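Local coordinates for protein sphingomyelinase C (Streptomyces griseocarneus, PDB 7CNE) that belongs to the endonuclease/exonuclease/phosphatase family and adopts the DNase I-like fold, in which two beta-sheets pack together with helices on their outer sides, at residues Arg167-Phe171 with Asp194-Asp198; Glu268-Trp273 with Tyr284-Ser288. All coordinates share one frame; numbering follows the deposited sequence.

Interaction 1 (Arg167-Phe171 with Asp194-Asp198); sequences RSRQF and DLNVD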
# COMPACT_ATOMS: atom_id res chain seq x y z
N ARG A 167 -9.82 -6.17 -9.89
CA ARG A 167 -8.95 -6.57 -8.78
C ARG A 167 -8.52 -8.02 -8.95
O ARG A 167 -7.35 -8.36 -8.73
CB ARG A 167 -9.66 -6.40 -7.43
CG ARG A 167 -9.72 -4.96 -6.92
CD ARG A 167 -10.10 -4.89 -5.45
NE ARG A 167 -11.49 -5.23 -5.18
CZ ARG A 167 -12.51 -4.38 -5.24
NH1 ARG A 167 -12.31 -3.10 -5.59
NH2 ARG A 167 -13.74 -4.80 -4.95
N SER A 168 -9.45 -8.90 -9.32
CA SER A 168 -9.10 -10.30 -9.51
C SER A 168 -8.00 -10.44 -10.55
O SER A 168 -7.01 -11.15 -10.32
CB SER A 168 -10.34 -11.10 -9.93
OG SER A 168 -10.01 -12.44 -10.24
N ARG A 169 -8.14 -9.75 -11.69
CA ARG A 169 -7.10 -9.80 -12.71
C ARG A 169 -5.79 -9.19 -12.21
O ARG A 169 -4.70 -9.67 -12.56
CB ARG A 169 -7.58 -9.09 -13.98
CG ARG A 169 -8.66 -9.88 -14.75
CD ARG A 169 -9.66 -8.97 -15.48
NE ARG A 169 -10.62 -9.75 -16.27
CZ ARG A 169 -11.68 -10.38 -15.76
NH1 ARG A 169 -11.94 -10.32 -14.45
NH2 ARG A 169 -12.50 -11.07 -16.55
N GLN A 170 -5.87 -8.13 -11.40
CA GLN A 170 -4.64 -7.54 -10.86
C GLN A 170 -3.90 -8.52 -9.96
O GLN A 170 -2.67 -8.65 -10.05
CB GLN A 170 -4.96 -6.24 -10.11
CG GLN A 170 -5.45 -5.10 -11.04
CD GLN A 170 -5.80 -3.83 -10.28
OE1 GLN A 170 -5.86 -3.82 -9.05
NE2 GLN A 170 -6.04 -2.74 -11.03
N PHE A 171 -4.63 -9.21 -9.08
CA PHE A 171 -3.98 -10.20 -8.22
C PHE A 171 -3.39 -11.33 -9.04
O PHE A 171 -2.29 -11.82 -8.75
CB PHE A 171 -4.98 -10.76 -7.19
CG PHE A 171 -5.59 -9.72 -6.28
CD1 PHE A 171 -4.81 -8.71 -5.73
CD2 PHE A 171 -6.95 -9.77 -5.97
CE1 PHE A 171 -5.38 -7.74 -4.87
CE2 PHE A 171 -7.53 -8.82 -5.11
CZ PHE A 171 -6.74 -7.80 -4.57
N ASP A 194 -2.66 -1.77 0.12
CA ASP A 194 -4.09 -1.52 0.14
C ASP A 194 -4.69 -2.36 -0.99
O ASP A 194 -4.65 -1.96 -2.15
CB ASP A 194 -4.36 -0.03 -0.06
CG ASP A 194 -5.83 0.31 -0.03
OD1 ASP A 194 -6.67 -0.61 -0.03
OD2 ASP A 194 -6.15 1.52 0.01
N LEU A 195 -5.21 -3.53 -0.65
CA LEU A 195 -5.72 -4.43 -1.69
C LEU A 195 -7.19 -4.20 -2.00
O LEU A 195 -7.71 -4.85 -2.90
CB LEU A 195 -5.47 -5.89 -1.30
CG LEU A 195 -4.05 -6.18 -0.83
CD1 LEU A 195 -3.86 -7.66 -0.54
CD2 LEU A 195 -3.03 -5.71 -1.88
N ASN A 196 -7.85 -3.28 -1.30
CA ASN A 196 -9.21 -2.85 -1.61
C ASN A 196 -10.19 -4.03 -1.61
O ASN A 196 -11.16 -4.04 -2.36
CB ASN A 196 -9.27 -2.10 -2.94
CG ASN A 196 -9.25 -0.60 -2.74
OD1 ASN A 196 -10.01 -0.08 -1.93
ND2 ASN A 196 -8.37 0.11 -3.45
N VAL A 197 -9.91 -5.02 -0.76
CA VAL A 197 -10.77 -6.18 -0.54
C VAL A 197 -11.11 -6.22 0.94
O VAL A 197 -10.21 -6.33 1.79
CB VAL A 197 -10.08 -7.48 -0.97
CG1 VAL A 197 -10.94 -8.69 -0.59
CG2 VAL A 197 -9.78 -7.47 -2.47
N ASP A 198 -12.40 -6.18 1.26
CA ASP A 198 -12.85 -6.22 2.65
C ASP A 198 -12.66 -7.62 3.24
O ASP A 198 -13.21 -8.60 2.73
CB ASP A 198 -14.32 -5.80 2.74
CG ASP A 198 -14.81 -5.67 4.17
OD1 ASP A 198 -13.99 -5.47 5.09
OD2 ASP A 198 -16.04 -5.78 4.37

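Interaction 2 (Glu268-Trp273 with Tyr284-Ser288); sequences ETSAPW and YTDLS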
# COMPACT_ATOMS: atom_id res chain seq x y z
N GLU A 268 -4.04 4.33 15.60
CA GLU A 268 -3.25 5.39 16.22
C GLU A 268 -3.72 6.74 15.69
O GLU A 268 -3.67 6.99 14.48
CB GLU A 268 -1.75 5.21 15.97
CG GLU A 268 -0.91 6.41 16.44
CD GLU A 268 0.60 6.27 16.22
OE1 GLU A 268 1.09 5.15 15.97
OE2 GLU A 268 1.31 7.29 16.32
N THR A 269 -4.19 7.60 16.59
CA THR A 269 -4.67 8.92 16.20
C THR A 269 -3.54 9.95 16.27
O THR A 269 -2.44 9.69 16.78
CB THR A 269 -5.83 9.38 17.08
OG1 THR A 269 -5.42 9.44 18.45
CG2 THR A 269 -7.02 8.45 16.93
N SER A 270 -3.83 11.14 15.75
CA SER A 270 -2.86 12.21 15.66
C SER A 270 -3.36 13.41 16.44
O SER A 270 -4.55 13.53 16.75
CB SER A 270 -2.63 12.63 14.20
OG SER A 270 -3.75 13.36 13.68
N ALA A 271 -2.44 14.32 16.75
CA ALA A 271 -2.85 15.63 17.23
C ALA A 271 -3.77 16.27 16.19
O ALA A 271 -3.66 15.99 14.99
CB ALA A 271 -1.63 16.52 17.47
N PRO A 272 -4.71 17.11 16.63
CA PRO A 272 -5.60 17.77 15.66
C PRO A 272 -4.82 18.65 14.71
O PRO A 272 -3.80 19.24 15.06
CB PRO A 272 -6.55 18.60 16.54
CG PRO A 272 -5.84 18.73 17.86
CD PRO A 272 -5.08 17.44 18.02
N TRP A 273 -5.32 18.71 13.47
CA TRP A 273 -4.83 19.61 12.45
C TRP A 273 -6.04 20.12 11.69
O TRP A 273 -7.05 19.42 11.56
CB TRP A 273 -3.83 18.93 11.50
CG TRP A 273 -4.38 17.72 10.82
CD1 TRP A 273 -4.42 16.45 11.33
CD2 TRP A 273 -4.98 17.66 9.53
NE1 TRP A 273 -5.01 15.60 10.41
CE2 TRP A 273 -5.37 16.32 9.30
CE3 TRP A 273 -5.24 18.61 8.53
CZ2 TRP A 273 -5.99 15.91 8.12
CZ3 TRP A 273 -5.85 18.20 7.36
CH2 TRP A 273 -6.22 16.86 7.17
N TYR A 284 -9.21 17.50 11.88
CA TYR A 284 -9.10 16.05 11.82
C TYR A 284 -8.11 15.57 12.87
O TYR A 284 -7.22 16.31 13.30
CB TYR A 284 -8.66 15.59 10.43
CG TYR A 284 -9.60 16.05 9.34
CD1 TYR A 284 -9.38 17.24 8.65
CD2 TYR A 284 -10.73 15.30 9.02
CE1 TYR A 284 -10.26 17.67 7.65
CE2 TYR A 284 -11.61 15.72 8.03
CZ TYR A 284 -11.37 16.90 7.36
OH TYR A 284 -12.25 17.30 6.38
N THR A 285 -8.27 14.31 13.28
CA THR A 285 -7.39 13.69 14.27
C THR A 285 -6.81 12.38 13.76
O THR A 285 -6.50 11.49 14.55
CB THR A 285 -8.12 13.47 15.60
OG1 THR A 285 -9.44 12.97 15.35
CG2 THR A 285 -8.21 14.78 16.41
N ASP A 286 -6.67 12.24 12.44
CA ASP A 286 -5.99 11.11 11.84
C ASP A 286 -5.11 11.60 10.71
O ASP A 286 -5.38 12.64 10.10
CB ASP A 286 -6.96 10.05 11.29
CG ASP A 286 -7.89 9.51 12.36
OD1 ASP A 286 -8.93 10.15 12.60
OD2 ASP A 286 -7.56 8.47 12.95
N LEU A 287 -4.04 10.85 10.43
CA LEU A 287 -3.10 11.25 9.39
C LEU A 287 -3.52 10.77 8.01
O LEU A 287 -2.96 11.22 7.00
CB LEU A 287 -1.70 10.76 9.73
CG LEU A 287 -1.08 11.45 10.96
CD1 LEU A 287 0.31 10.91 11.27
CD2 LEU A 287 -1.02 12.96 10.75
N SER A 288 -4.50 9.88 7.93
CA SER A 288 -5.06 9.45 6.66
C SER A 288 -6.40 8.79 6.96
O SER A 288 -6.80 8.67 8.12
CB SER A 288 -4.11 8.51 5.90
OG SER A 288 -4.17 7.19 6.38
O HOH W 1 -5.19 7.13 12.15
O HOH W 2 -3.10 9.06 12.49

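Interaction 1 (Arg167-Phe171 with Asp194-Asp198)
The backbone carbonyl of Asn196 points its O at one face of the Arg167 guanidinium, 3.0 Å above the plane and toward the rim. Although Arg167 NE comes within 3.1 Å of Asn196 O, the oxygen is over the face and the N-H does not point at it, so this is a polar contact and not a hydrogen bond. The N-H groups are used in other directions: NE forms a salt bridge with Glu203, and NH1 reaches Gln152 O and Thr154 OG1. A bend at chi3 (-71°) turns the guanidinium away from the run of its own chain, and the methylene at the bend packs on the loop, with Arg167 CD 3.5 Å from Leu195 O and 3.8 Å from Asn196 CB. The Arg167 and Asn196 side chains cross nearly at a right angle, their flat ends 40° apart.

This buried contact joins helix 162-180, on the outside of one sheet, to the loop after strand 188-192. Its Asp-Leu-Asn sequence matches a signature of the DNase I-like superfamily. Asn196 donates through ND2 to Ala151 O and to a bound succinic acid, while Asp194 OD1 accepts a weak bond from Asn196 N that forms an Asx turn.

One helical turn beyond Arg167, Phe171 presents the edge of its ring. Phe171 CZ meets Leu195 O in the ring plane at 3.5 Å, and the same rim touches Val197 CG2, 3.7 Å from CZ, and Leu195 CB, 4.0 Å from CZ. Arg167 O lies 3.1 Å above one face of the ring, toward the rim, and is the same oxygen that accepts the helical bond from Phe171 N. Met207 and Asp210 of helix 203-211 also touch the phenylalanine.

Interaction 2 (Glu268-Trp273 with Tyr284-Ser288)
Glu268 O is gripped by two waters, at 2.8 and 2.9 Å, and each carries the contact across to the other segment. The nearer water is also bonded to Asp286 OD2, the other to Leu287 N; the second carboxylate oxygen, Asp286 OD1, is bonded to Ser232 OG.

Farther along, Ser270 N points nearly straight (174°) at Thr285 O, 2.9 Å away. Ser270 CB packs on Leu287, while its hydroxyl donates to the carbonyl O of the following residue, Ala271.

Tyr284 O accepts one hydrogen bond, 3.1 Å from Trp273 N and in the carbonyl plane, and Pro272 CA approaches Tyr284 O at 3.2 Å in a CA-H...O contact. The return bond from Tyr284 N to Trp273 O makes Trp273 and Tyr284 an antiparallel hydrogen-bonded pair, with both side chains on one face of the small sheet.

With CG of Trp273 set between the backbone N and the carbonyl carbon (chi1 57°), the indole lies against Tyr284, whose CB stands 3.3 Å above one face of it, toward the rim. The two rings meet obliquely at 32°, Trp273 CH2 lying 3.5 Å from Tyr284 CD1. The pyrrole edge of the indole is held as well, Trp273 NE1 donating to Asp286 O (3.0 Å) almost in the ring plane, though from above the carbonyl plane; this bond fixes the indole's rotation.

His32 and Trp28 meet the Trp273 and Tyr284 rings respectively. The Trp273-Tyr284 pair closes the base of the hairpin of strands 273-276 and 281-284, and the flanking segments continue the contact, consistent with the protruding hairpin of bacterial sphingomyelinases.

In the fold
The two contacts hold different elements, with centres 27 Å apart and nearest atoms about 9 Å apart. Interaction 1 is buried and ties a helix of the sandwich to a signature loop without a single hydrogen bond across the segments; it works through a guanidinium face, a phenyl edge and aliphatic groups. Interaction 2 lies farther from the centre of the chain, is only partly buried, and joins two loop segments through direct hydrogen bonds, water bridges and an aromatic pair. They follow one another along the chain. Their surroundings converge on Asn16 and His290: Asn16 bonds with both Asp194 and Ser288, and His290 touches Asp194 and bonds with Ser288.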